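Local coordinates for protein heavy metal cation tricomponent efflux pump ZneA(CzcA-like) (Cupriavidus metallidurans, PDB 4K0J) that carries zinc(II) out of the cell in exchange for protons, as the inner-membrane RND pump of a tripartite heavy-metal efflux system, at residues Y39-D44 against S132-I137; Y549-S554 against F648-I653; I555-T560 against T611-H616; S665-K670 against L812-R817. All blocks are in the same frame, centred on the assembly; numbering follows the deposited sequence.

Interaction 1. Residues Y39-D44 against S132-I137; sequences YPDIAD and SPIGEI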
loop_
_atom_site.group_PDB
_atom_site.type_symbol
_atom_site.label_atom_id
_atom_site.label_comp_id
_atom_site.label_asym_id
_atom_site.label_seq_id
_atom_site.Cartn_x
_atom_site.Cartn_y
_atom_site.Cartn_z
ATOM N N TYR C 39 27.361 2.934 6.484
ATOM C CA TYR C 39 26.786 2.936 7.817
ATOM C C TYR C 39 25.325 2.578 7.651
ATOM O O TYR C 39 24.500 3.449 7.374
ATOM C CB TYR C 39 26.919 4.317 8.455
ATOM C CG TYR C 39 26.776 4.324 9.965
ATOM C CD1 TYR C 39 27.874 4.548 10.779
ATOM C CD2 TYR C 39 25.543 4.109 10.572
ATOM C CE1 TYR C 39 27.754 4.559 12.149
ATOM C CE2 TYR C 39 25.415 4.114 11.944
ATOM C CZ TYR C 39 26.525 4.339 12.732
ATOM O OH TYR C 39 26.413 4.349 14.107
ATOM N N PRO C 40 25.002 1.288 7.807
ATOM C CA PRO C 40 23.662 0.738 7.571
ATOM C C PRO C 40 22.603 1.491 8.361
ATOM O O PRO C 40 22.900 1.951 9.461
ATOM C CB PRO C 40 23.779 -0.693 8.099
ATOM C CG PRO C 40 25.222 -1.009 8.015
ATOM C CD PRO C 40 25.938 0.267 8.303
ATOM N N ASP C 41 21.400 1.622 7.807
ATOM C CA ASP C 41 20.313 2.299 8.506
ATOM C C ASP C 41 19.974 1.543 9.786
ATOM O O ASP C 41 19.078 0.696 9.813
ATOM C CB ASP C 41 19.084 2.435 7.612
ATOM C CG ASP C 41 18.151 3.541 8.067
ATOM O OD1 ASP C 41 17.796 4.398 7.229
ATOM O OD2 ASP C 41 17.767 3.549 9.257
ATOM N N ILE C 42 20.721 1.864 10.838
ATOM C CA ILE C 42 20.605 1.227 12.144
ATOM C C ILE C 42 19.234 1.479 12.749
ATOM O O ILE C 42 18.694 0.633 13.456
ATOM C CB ILE C 42 21.693 1.767 13.099
ATOM C CG1 ILE C 42 23.081 1.412 12.567
ATOM C CG2 ILE C 42 21.521 1.226 14.495
ATOM C CD1 ILE C 42 23.224 -0.039 12.162
ATOM N N ALA C 43 18.678 2.646 12.438
ATOM C CA ALA C 43 17.411 3.110 12.999
ATOM C C ALA C 43 16.271 2.108 12.899
ATOM O O ALA C 43 16.277 1.219 12.045
ATOM C CB ALA C 43 17.002 4.404 12.332
ATOM N N ASP C 44 15.289 2.274 13.780
ATOM C CA ASP C 44 14.050 1.519 13.722
ATOM C C ASP C 44 12.985 2.390 13.064
ATOM O O ASP C 44 13.170 3.598 12.917
ATOM C CB ASP C 44 13.617 1.111 15.129
ATOM C CG ASP C 44 14.690 0.327 15.862
ATOM O OD1 ASP C 44 14.862 0.547 17.082
ATOM O OD2 ASP C 44 15.362 -0.510 15.219
ATOM N N SER C 132 15.526 8.987 8.484
ATOM C CA SER C 132 16.143 8.272 9.586
ATOM C C SER C 132 16.954 9.254 10.413
ATOM O O SER C 132 17.401 10.281 9.895
ATOM C CB SER C 132 17.051 7.170 9.040
ATOM O OG SER C 132 17.891 6.637 10.045
ATOM N N PRO C 133 17.152 8.949 11.706
ATOM C CA PRO C 133 18.036 9.738 12.572
ATOM C C PRO C 133 19.469 9.810 12.050
ATOM O O PRO C 133 20.268 10.585 12.575
ATOM C CB PRO C 133 18.000 8.971 13.896
ATOM C CG PRO C 133 17.463 7.623 13.550
ATOM C CD PRO C 133 16.488 7.877 12.459
ATOM N N ILE C 134 19.788 9.005 11.042
ATOM C CA ILE C 134 21.069 9.092 10.352
ATOM C C ILE C 134 20.895 9.609 8.925
ATOM O O ILE C 134 21.721 9.338 8.053
ATOM C CB ILE C 134 21.775 7.730 10.290
ATOM C CG1 ILE C 134 20.982 6.747 9.432
ATOM C CG2 ILE C 134 21.981 7.174 11.685
ATOM C CD1 ILE C 134 21.802 5.579 8.956
ATOM N N GLY C 135 19.823 10.359 8.691
ATOM C CA GLY C 135 19.546 10.888 7.373
ATOM C C GLY C 135 20.201 12.230 7.114
ATOM O O GLY C 135 20.188 12.723 5.990
ATOM N N GLU C 136 20.786 12.818 8.152
ATOM C CA GLU C 136 21.361 14.156 8.059
ATOM C C GLU C 136 22.745 14.119 7.407
ATOM O O GLU C 136 23.772 14.183 8.087
ATOM C CB GLU C 136 21.427 14.771 9.454
ATOM C CG GLU C 136 20.077 14.809 10.158
ATOM C CD GLU C 136 20.200 14.868 11.665
ATOM O OE1 GLU C 136 21.141 14.253 12.217
ATOM O OE2 GLU C 136 19.350 15.528 12.300
ATOM N N ILE C 137 22.766 14.043 6.080
ATOM C CA ILE C 137 23.967 13.609 5.374
ATOM C C ILE C 137 24.902 14.717 4.905
ATOM O O ILE C 137 26.037 14.446 4.515
ATOM C CB ILE C 137 23.612 12.716 4.173
ATOM C CG1 ILE C 137 22.627 13.431 3.248
ATOM C CG2 ILE C 137 23.026 11.391 4.643
ATOM C CD1 ILE C 137 22.252 12.607 2.029
#

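Interaction 2. Residues Y549-S554 against F648-I653; sequences YLDEGS and FSQPMI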
loop_
_atom_site.group_PDB
_atom_site.type_symbol
_atom_site.label_atom_id
_atom_site.label_comp_id
_atom_site.label_asym_id
_atom_site.label_seq_id
_atom_site.Cartn_x
_atom_site.Cartn_y
_atom_site.Cartn_z
ATOM N N TYR C 549 32.863 1.061 19.773
ATOM C CA TYR C 549 32.592 2.491 19.629
ATOM C C TYR C 549 32.020 2.908 18.270
ATOM O O TYR C 549 31.205 3.831 18.200
ATOM C CB TYR C 549 33.857 3.294 19.937
ATOM C CG TYR C 549 33.751 4.771 19.632
ATOM C CD1 TYR C 549 33.046 5.627 20.470
ATOM C CD2 TYR C 549 34.369 5.312 18.510
ATOM C CE1 TYR C 549 32.953 6.978 20.195
ATOM C CE2 TYR C 549 34.282 6.659 18.229
ATOM C CZ TYR C 549 33.574 7.485 19.072
ATOM O OH TYR C 549 33.497 8.824 18.778
ATOM N N LEU C 550 32.437 2.221 17.208
ATOM C CA LEU C 550 32.012 2.550 15.846
ATOM C C LEU C 550 32.339 3.998 15.490
ATOM O O LEU C 550 31.476 4.874 15.554
ATOM C CB LEU C 550 30.518 2.269 15.640
ATOM C CG LEU C 550 30.164 1.161 14.643
ATOM C CD1 LEU C 550 30.274 -0.218 15.291
ATOM C CD2 LEU C 550 28.785 1.377 14.048
ATOM N N ASP C 551 33.591 4.234 15.109
ATOM C CA ASP C 551 34.095 5.583 14.887
ATOM C C ASP C 551 33.550 6.234 13.615
ATOM O O ASP C 551 33.745 5.733 12.508
ATOM C CB ASP C 551 35.623 5.568 14.846
ATOM C CG ASP C 551 36.236 6.904 15.222
ATOM O OD1 ASP C 551 35.521 7.926 15.194
ATOM O OD2 ASP C 551 37.441 6.934 15.545
ATOM N N GLU C 552 32.860 7.356 13.788
ATOM C CA GLU C 552 32.420 8.158 12.658
ATOM C C GLU C 552 33.465 9.251 12.412
ATOM O O GLU C 552 34.509 9.280 13.066
ATOM C CB GLU C 552 31.042 8.762 12.941
ATOM C CG GLU C 552 30.026 7.756 13.473
ATOM C CD GLU C 552 28.673 8.381 13.800
ATOM O OE1 GLU C 552 28.516 9.614 13.667
ATOM O OE2 GLU C 552 27.762 7.625 14.195
ATOM N N GLY C 553 33.192 10.150 11.476
ATOM C CA GLY C 553 34.148 11.192 11.154
ATOM C C GLY C 553 34.340 12.241 12.238
ATOM O O GLY C 553 35.360 12.932 12.265
ATOM N N SER C 554 33.369 12.354 13.140
ATOM C CA SER C 554 33.331 13.481 14.065
ATOM C C SER C 554 32.865 13.118 15.469
ATOM O O SER C 554 32.842 11.949 15.845
ATOM C CB SER C 554 32.434 14.582 13.491
ATOM O OG SER C 554 31.219 14.044 13.005
ATOM N N PHE C 648 28.528 13.541 25.697
ATOM C CA PHE C 648 29.394 13.067 24.617
ATOM C C PHE C 648 28.795 11.923 23.787
ATOM O O PHE C 648 28.425 10.873 24.320
ATOM C CB PHE C 648 30.744 12.632 25.178
ATOM C CG PHE C 648 31.697 13.761 25.413
ATOM C CD1 PHE C 648 32.597 14.137 24.433
ATOM C CD2 PHE C 648 31.708 14.439 26.617
ATOM C CE1 PHE C 648 33.491 15.177 24.649
ATOM C CE2 PHE C 648 32.599 15.480 26.835
ATOM C CZ PHE C 648 33.490 15.847 25.847
ATOM N N SER C 649 28.724 12.135 22.475
ATOM C CA SER C 649 28.170 11.157 21.539
ATOM C C SER C 649 28.698 11.375 20.121
ATOM O O SER C 649 29.782 11.916 19.932
ATOM C CB SER C 649 26.638 11.201 21.555
ATOM O OG SER C 649 26.165 12.528 21.722
ATOM N N GLN C 650 27.934 10.935 19.126
ATOM C CA GLN C 650 28.327 11.097 17.726
ATOM C C GLN C 650 27.124 11.511 16.879
ATOM O O GLN C 650 25.989 11.224 17.240
ATOM C CB GLN C 650 28.964 9.811 17.180
ATOM C CG GLN C 650 30.183 9.360 17.952
ATOM C CD GLN C 650 30.992 8.330 17.214
ATOM O OE1 GLN C 650 31.866 8.671 16.417
ATOM N NE2 GLN C 650 30.719 7.058 17.482
ATOM N N PRO C 651 27.372 12.204 15.756
ATOM C CA PRO C 651 26.273 12.764 14.963
ATOM C C PRO C 651 25.242 11.756 14.442
ATOM O O PRO C 651 24.060 12.084 14.427
ATOM C CB PRO C 651 27.002 13.453 13.809
ATOM C CG PRO C 651 28.310 13.835 14.391
ATOM C CD PRO C 651 28.680 12.681 15.276
ATOM N N MET C 652 25.656 10.567 14.024
ATOM C CA MET C 652 24.688 9.594 13.520
ATOM C C MET C 652 24.047 8.805 14.651
ATOM O O MET C 652 22.826 8.675 14.715
ATOM C CB MET C 652 25.335 8.615 12.541
ATOM C CG MET C 652 25.764 9.200 11.208
ATOM S SD MET C 652 26.516 7.924 10.173
ATOM C CE MET C 652 25.099 7.356 9.244
ATOM N N ILE C 653 24.885 8.278 15.539
ATOM C CA ILE C 653 24.429 7.374 16.593
ATOM C C ILE C 653 23.584 8.057 17.673
ATOM O O ILE C 653 22.738 7.419 18.293
ATOM C CB ILE C 653 25.614 6.608 17.235
ATOM C CG1 ILE C 653 25.112 5.395 18.021
ATOM C CG2 ILE C 653 26.449 7.526 18.112
ATOM C CD1 ILE C 653 24.445 4.352 17.169
#

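Interaction 3. Residues I555-T560 against T611-H616; sequences IWLQVT and TAVTLH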
loop_
_atom_site.group_PDB
_atom_site.type_symbol
_atom_site.label_atom_id
_atom_site.label_comp_id
_atom_site.label_asym_id
_atom_site.label_seq_id
_atom_site.Cartn_x
_atom_site.Cartn_y
_atom_site.Cartn_z
ATOM N N ILE C 555 32.503 14.143 16.238
ATOM C CA ILE C 555 31.997 13.974 17.601
ATOM C C ILE C 555 30.816 14.911 17.869
ATOM O O ILE C 555 30.908 16.104 17.614
ATOM C CB ILE C 555 33.091 14.278 18.648
ATOM C CG1 ILE C 555 34.232 13.266 18.556
ATOM C CG2 ILE C 555 32.508 14.272 20.053
ATOM C CD1 ILE C 555 35.312 13.491 19.580
ATOM N N TRP C 556 29.715 14.374 18.391
ATOM C CA TRP C 556 28.538 15.190 18.703
ATOM C C TRP C 556 28.388 15.467 20.200
ATOM O O TRP C 556 28.698 14.619 21.032
ATOM C CB TRP C 556 27.269 14.527 18.177
ATOM C CG TRP C 556 26.079 15.410 18.185
ATOM C CD1 TRP C 556 25.151 15.529 19.177
ATOM C CD2 TRP C 556 25.668 16.298 17.139
ATOM N NE1 TRP C 556 24.187 16.446 18.818
ATOM C CE2 TRP C 556 24.483 16.930 17.570
ATOM C CE3 TRP C 556 26.187 16.622 15.881
ATOM C CZ2 TRP C 556 23.809 17.866 16.788
ATOM C CZ3 TRP C 556 25.517 17.555 15.108
ATOM C CH2 TRP C 556 24.341 18.165 15.565
ATOM N N LEU C 557 27.897 16.655 20.533
ATOM C CA LEU C 557 27.770 17.077 21.922
ATOM C C LEU C 557 26.341 17.477 22.292
ATOM O O LEU C 557 25.673 18.199 21.554
ATOM C CB LEU C 557 28.718 18.250 22.208
ATOM C CG LEU C 557 30.181 18.017 22.604
ATOM C CD1 LEU C 557 30.945 17.255 21.547
ATOM C CD2 LEU C 557 30.860 19.344 22.862
ATOM N N GLN C 558 25.878 17.004 23.442
ATOM C CA GLN C 558 24.632 17.493 24.016
ATOM C C GLN C 558 24.961 18.394 25.197
ATOM O O GLN C 558 24.991 17.950 26.342
ATOM C CB GLN C 558 23.749 16.332 24.465
ATOM C CG GLN C 558 23.200 15.508 23.319
ATOM C CD GLN C 558 22.081 16.215 22.584
ATOM O OE1 GLN C 558 21.448 17.123 23.123
ATOM N NE2 GLN C 558 21.835 15.806 21.344
ATOM N N VAL C 559 25.215 19.662 24.905
ATOM C CA VAL C 559 25.706 20.603 25.898
ATOM C C VAL C 559 24.570 21.264 26.665
ATOM O O VAL C 559 23.713 21.928 26.077
ATOM C CB VAL C 559 26.603 21.673 25.248
ATOM C CG1 VAL C 559 26.953 22.750 26.249
ATOM C CG2 VAL C 559 27.864 21.029 24.691
ATOM N N THR C 560 24.572 21.073 27.984
ATOM C CA THR C 560 23.510 21.589 28.849
ATOM C C THR C 560 23.940 22.847 29.602
ATOM O O THR C 560 25.054 22.931 30.110
ATOM C CB THR C 560 23.034 20.531 29.859
ATOM O OG1 THR C 560 22.756 19.305 29.173
ATOM C CG2 THR C 560 21.781 20.999 30.563
ATOM N N THR C 611 26.157 20.501 19.827
ATOM C CA THR C 611 27.393 20.950 19.200
ATOM C C THR C 611 27.947 19.898 18.242
ATOM O O THR C 611 27.932 18.709 18.543
ATOM C CB THR C 611 28.452 21.289 20.270
ATOM O OG1 THR C 611 27.874 22.158 21.253
ATOM C CG2 THR C 611 29.672 21.960 19.644
ATOM N N ALA C 612 28.424 20.334 17.082
ATOM C CA ALA C 612 29.106 19.429 16.168
ATOM C C ALA C 612 30.608 19.712 16.164
ATOM O O ALA C 612 31.043 20.840 15.926
ATOM C CB ALA C 612 28.529 19.542 14.770
ATOM N N VAL C 613 31.396 18.677 16.439
ATOM C CA VAL C 613 32.849 18.798 16.496
ATOM C C VAL C 613 33.525 17.979 15.409
ATOM O O VAL C 613 33.598 16.753 15.496
ATOM C CB VAL C 613 33.391 18.332 17.845
ATOM C CG1 VAL C 613 34.899 18.492 17.883
ATOM C CG2 VAL C 613 32.742 19.121 18.966
ATOM N N THR C 614 34.020 18.666 14.386
ATOM C CA THR C 614 34.677 18.007 13.266
ATOM C C THR C 614 36.172 17.911 13.533
ATOM O O THR C 614 36.759 18.805 14.143
ATOM C CB THR C 614 34.444 18.769 11.946
ATOM O OG1 THR C 614 35.239 19.961 11.931
ATOM C CG2 THR C 614 32.976 19.142 11.795
ATOM N N LEU C 615 36.787 16.829 13.071
ATOM C CA LEU C 615 38.198 16.587 13.347
ATOM C C LEU C 615 39.068 16.670 12.099
ATOM O O LEU C 615 38.568 16.785 10.979
ATOM C CB LEU C 615 38.382 15.213 13.998
ATOM C CG LEU C 615 37.482 14.889 15.190
ATOM C CD1 LEU C 615 37.801 13.503 15.742
ATOM C CD2 LEU C 615 37.616 15.955 16.266
ATOM N N HIS C 616 40.377 16.616 12.311
ATOM C CA HIS C 616 41.330 16.465 11.222
ATOM C C HIS C 616 41.487 14.980 10.921
ATOM O O HIS C 616 41.162 14.144 11.766
ATOM C CB HIS C 616 42.683 17.062 11.612
ATOM C CG HIS C 616 42.726 18.555 11.537
ATOM N ND1 HIS C 616 42.715 19.239 10.341
ATOM C CD2 HIS C 616 42.783 19.496 12.510
ATOM C CE1 HIS C 616 42.762 20.537 10.580
ATOM N NE2 HIS C 616 42.804 20.719 11.888
#

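Interaction 4. Residues S665-K670 against L812-R817; sequences SDLVVK and LNLRGR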
loop_
_atom_site.group_PDB
_atom_site.type_symbol
_atom_site.label_atom_id
_atom_site.label_comp_id
_atom_site.label_asym_id
_atom_site.label_seq_id
_atom_site.Cartn_x
_atom_site.Cartn_y
_atom_site.Cartn_z
ATOM N N SER C 665 21.645 9.866 24.829
ATOM C CA SER C 665 22.729 9.253 25.593
ATOM C C SER C 665 22.681 7.730 25.480
ATOM O O SER C 665 21.638 7.158 25.156
ATOM C CB SER C 665 22.671 9.678 27.064
ATOM O OG SER C 665 21.507 9.176 27.693
ATOM N N ASP C 666 23.813 7.083 25.748
ATOM C CA ASP C 666 23.925 5.632 25.639
ATOM C C ASP C 666 22.986 4.941 26.614
ATOM O O ASP C 666 22.322 3.963 26.275
ATOM C CB ASP C 666 25.361 5.186 25.925
ATOM C CG ASP C 666 26.398 6.118 25.318
ATOM O OD1 ASP C 666 26.064 6.853 24.362
ATOM O OD2 ASP C 666 27.551 6.114 25.800
ATOM N N LEU C 667 22.940 5.468 27.831
ATOM C CA LEU C 667 22.147 4.890 28.906
ATOM C C LEU C 667 21.205 5.935 29.480
ATOM O O LEU C 667 21.530 7.120 29.506
ATOM C CB LEU C 667 23.070 4.377 30.017
ATOM C CG LEU C 667 23.961 3.176 29.697
ATOM C CD1 LEU C 667 25.148 3.115 30.645
ATOM C CD2 LEU C 667 23.150 1.893 29.772
ATOM N N VAL C 668 20.031 5.504 29.930
ATOM C CA VAL C 668 19.152 6.394 30.678
ATOM C C VAL C 668 18.555 5.663 31.860
ATOM O O VAL C 668 18.513 4.432 31.887
ATOM C CB VAL C 668 17.984 6.959 29.827
ATOM C CG1 VAL C 668 18.497 7.817 28.676
ATOM C CG2 VAL C 668 17.088 5.838 29.326
ATOM N N VAL C 669 18.100 6.435 32.840
ATOM C CA VAL C 669 17.323 5.900 33.948
ATOM C C VAL C 669 16.036 6.705 34.082
ATOM O O VAL C 669 16.062 7.889 34.423
ATOM C CB VAL C 669 18.100 5.939 35.276
ATOM C CG1 VAL C 669 17.206 5.481 36.418
ATOM C CG2 VAL C 669 19.332 5.063 35.189
ATOM N N LYS C 670 14.911 6.060 33.802
ATOM C CA LYS C 670 13.628 6.742 33.782
ATOM C C LYS C 670 12.898 6.621 35.119
ATOM O O LYS C 670 12.568 5.516 35.558
ATOM C CB LYS C 670 12.772 6.191 32.638
ATOM C CG LYS C 670 13.424 6.321 31.262
ATOM C CD LYS C 670 12.593 5.648 30.172
ATOM C CE LYS C 670 12.783 4.130 30.148
ATOM N NZ LYS C 670 14.047 3.692 29.493
ATOM N N LEU C 812 22.871 9.360 30.740
ATOM C CA LEU C 812 24.259 9.075 31.113
ATOM C C LEU C 812 25.003 8.193 30.096
ATOM O O LEU C 812 24.405 7.332 29.457
ATOM C CB LEU C 812 24.314 8.407 32.490
ATOM C CG LEU C 812 23.884 6.940 32.584
ATOM C CD1 LEU C 812 24.619 6.256 33.722
ATOM C CD2 LEU C 812 22.379 6.807 32.764
ATOM N N ASN C 813 26.312 8.400 29.965
ATOM C CA ASN C 813 27.126 7.613 29.029
ATOM C C ASN C 813 27.997 6.547 29.703
ATOM O O ASN C 813 28.557 6.775 30.774
ATOM C CB ASN C 813 28.000 8.530 28.170
ATOM C CG ASN C 813 27.184 9.452 27.287
ATOM O OD1 ASN C 813 26.136 9.067 26.765
ATOM N ND2 ASN C 813 27.657 10.681 27.117
ATOM N N LEU C 814 28.120 5.392 29.055
ATOM C CA LEU C 814 28.842 4.248 29.616
ATOM C C LEU C 814 30.358 4.376 29.521
ATOM O O LEU C 814 31.089 3.583 30.111
ATOM C CB LEU C 814 28.387 2.948 28.940
ATOM C CG LEU C 814 28.058 2.972 27.439
ATOM C CD1 LEU C 814 29.283 3.233 26.568
ATOM C CD2 LEU C 814 27.379 1.674 27.023
ATOM N N ARG C 815 30.813 5.376 28.771
ATOM C CA ARG C 815 32.232 5.583 28.476
ATOM C C ARG C 815 33.133 5.567 29.706
ATOM O O ARG C 815 32.807 6.158 30.734
ATOM C CB ARG C 815 32.414 6.897 27.712
ATOM C CG ARG C 815 33.848 7.381 27.602
ATOM C CD ARG C 815 33.930 8.601 26.703
ATOM N NE ARG C 815 32.909 9.587 27.041
ATOM C CZ ARG C 815 33.115 10.634 27.831
ATOM N NH1 ARG C 815 32.125 11.479 28.088
ATOM N NH2 ARG C 815 34.309 10.838 28.368
ATOM N N GLY C 816 34.262 4.876 29.592
ATOM C CA GLY C 816 35.243 4.840 30.659
ATOM C C GLY C 816 35.665 3.436 31.040
ATOM O O GLY C 816 36.838 3.189 31.321
ATOM N N ARG C 817 34.712 2.508 31.048
ATOM C CA ARG C 817 34.990 1.152 31.507
ATOM C C ARG C 817 34.204 0.097 30.733
ATOM O O ARG C 817 34.454 -0.133 29.553
ATOM C CB ARG C 817 34.706 1.026 33.009
ATOM C CG ARG C 817 35.433 -0.127 33.685
ATOM C CD ARG C 817 35.181 -0.154 35.188
ATOM N NE ARG C 817 33.802 -0.502 35.523
ATOM C CZ ARG C 817 33.396 -0.839 36.744
ATOM N NH1 ARG C 817 32.126 -1.142 36.967
ATOM N NH2 ARG C 817 34.262 -0.876 37.745
#

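Interaction 1. Residues Y39-D44 against S132-I137
Asp41 reaches its carboxylate across to the side chain of Ser132. Its CB passes 4.4 Å from Ile134 CD1, a loose apolar neighbour. With CG anti to the backbone N (chi1 -159°), the carboxylate is brought alongside the serine: OD1 lies against Ser132 CB at 3.4 Å, while OD2 accepts the hydroxyl hydrogen of Ser132 OG at 3.2 Å. That donor arrives from above the carboxylate plane. Ser132 OG is used twice, because it also accepts a nearly straight bond from Ile134 N at 3.2 Å, which fixes where the hydroxyl sits.

Ala43 CB rests on Pro133 CG, 3.5 Å away, and also touches the serine hydroxyl. Ile134 sends CD1 over the chain of the other segment, 3.6 Å from Asp41 CA and close to the carbonyl oxygens of Tyr39 and Pro40; Tyr39 offers its ring obliquely to the same methyl. Ile42 packs on helix 455-460.

Ser132 and Ile134 form an ST turn inside a type I beta turn from Ser132 to Gly135. This leads into strand 135-143, and the contact joins the loop between strands 36-37 and 46-52 to another sheet, consistent with the PN1-PN2 junction of an RND porter domain.

Interaction 2. Residues Y549-S554 against F648-I653
Glu552 and Gln650 carry the polar core, each reaching across to the backbone of the other segment. Glu552 OE1 takes Met652 N on its syn lone pair at 3.0 Å, in a fairly straight bond (165°), and OE2 accepts a weak one from Ile653 N. The carboxylate therefore lies at the start of helix 653-660, where the helix end would be expected to favour its negative charge.

Gln650 is gripped at both ends of its amide. NE2 donates to Leu550 O at 3.0 Å, approaching from above that carbonyl's plane, and OE1 accepts from Glu552 N at 3.1 Å. Two bonds to main-chain atoms two residues apart fix the rotation of the amide.

Flat groups pack around it. NE2 lies 3.3 Å above one face of the Tyr549 ring, toward its rim, with the planes only 17° apart. The Glu552 carboxylate stacks on the amide too, and Glu552 CG touches Gln650 OE1. Farther out, Ser554 OG abuts Pro651 CG, and Met652 CB lies against both carboxylate oxygens of Glu552, nearer OE2.

Here a side-chain amide does the bridging that a backbone peptide does in a sheet, just before strand 554-560 begins and just after strand 645-649 ends. The chain, coming from helix 521-536, here enters what is probably the PC1 subdomain of the RND porter domain.

Interaction 3. Residues I555-T560 against T611-H616
Ile555 and Leu557 run antiparallel to Val613 and Thr611, with strand axes 4.8 Å apart at closest approach. Four backbone hydrogen bonds, all 2.9 Å long, hold the pair. Ile555 and Val613 exchange two, Ile555 N to Val613 O and Val613 N to Ile555 O, and Leu557 and Thr611 exchange the other two. Between these hydrogen-bonded pairs sits the non-hydrogen-bonded pair Trp556 and Ala612. There the main chain adds a softer link, since Trp556 CA points a hydrogen at Thr611 O from 3.6 Å.

Apolar packing differs on the two faces. On the side of Ile555, Leu557, Thr611 and Val613, the side chains pack obliquely across one another: Leu557 CB meets Thr611 CB at 3.6 Å, and Leu557 CD1 reaches diagonally to Val613 CG2 at 3.7 Å. Val559 extends the row, laying CG2 against Thr611 OG1.

The other face belongs to the indole. Trp556 holds CG anti to its backbone N (chi1 -167°), which swings the ring back over the neighbouring strand. One ring face covers Thr611 O, 3.6 Å below and displaced toward the rim, and CZ3 touches Ala612 CB obliquely at 3.6 Å.

Around the pair, helix 627-638 packs on the Ile555, Leu557 and Val613 side, while Pro651 and Gln593 border the indole. The two strands are inner members of what is probably the PC1 sheet, between 587-595 and 645-649. Helix 567-581 joins strand 554-560 to the parallel strand 587-595, and helix 627-638 joins 608-615 to 645-649, as beta-alpha-beta crossovers.

Interaction 4. Residues S665-K670 against L812-R817
Leu667 and Leu812 form one antiparallel hydrogen-bonded pair, Leu667 N to Leu812 O and Leu812 N to Leu667 O both at 2.9 Å, after which the chains part and side chains take over the linking.

Leu667 O also accepts the Ser665 hydroxyl at 2.7 Å, and the two donors reach it from opposite faces of its plane. Ser665 OG gets there by standing between its own backbone N and carbonyl carbon (chi1 66°).

One residue on, the Asn813 side chain takes part: OD1 accepts from Asp666 N at 3.2 Å in a nearly straight bond (170°), while ND2 donates to Asp698 OD2. Asp666 returns a weak bond, as OD2 accepts from Leu814 N at 3.4 Å. The two side chains cross at about a right angle and bring acceptor oxygens close together without a bond between them; across the segments each accepts from a backbone N-H. Beyond them, Arg815 makes salt bridges to Glu632 and Asp698.

Leucines pack alongside. Leu667 CB lies on Leu812 CG at 3.7 Å, and Leu667 CD1 meets Leu814 CB crosswise at the same distance, with Leu814 CD1 beside Asp666 OD2. Leu812 CD2 lies against the backbone of Leu667 and reaches as far as Val669 CG2, 4.3 Å off. Helix 820-830 covers Leu667, and helix 676-690 covers Leu812 and Val669.

Strands 667-672 and 807-812 are the two central strands of a four-stranded antiparallel sheet backed by two helices. This matches the ferredoxin-like fold, two beta-alpha-beta units, of RND porter subdomains, here probably PC2.

All four contacts lie in the periplasmic porter part; interactions 1, 3 and 4 are buried and interaction 2 is partly buried. Interactions 3 and 4 join inner strands of two sheets, probably those of the PC1 and PC2 subdomains. The first has the longer backbone ladder and mostly apolar packing; in the second a single residue pair gives way to polar side chains. Interaction 2 touches interaction 3 through neighbouring strands of one sheet and replaces strand pairing with carboxylate and amide bonds. Interaction 1, between a loop and the turn leading into strand 135-143, has just one hydrogen bond across it and packs on interaction 2 through Tyr39, Ile134 and Met652. Phe648, beside Asn813 and Arg815, brings interactions 2 and 4 into contact.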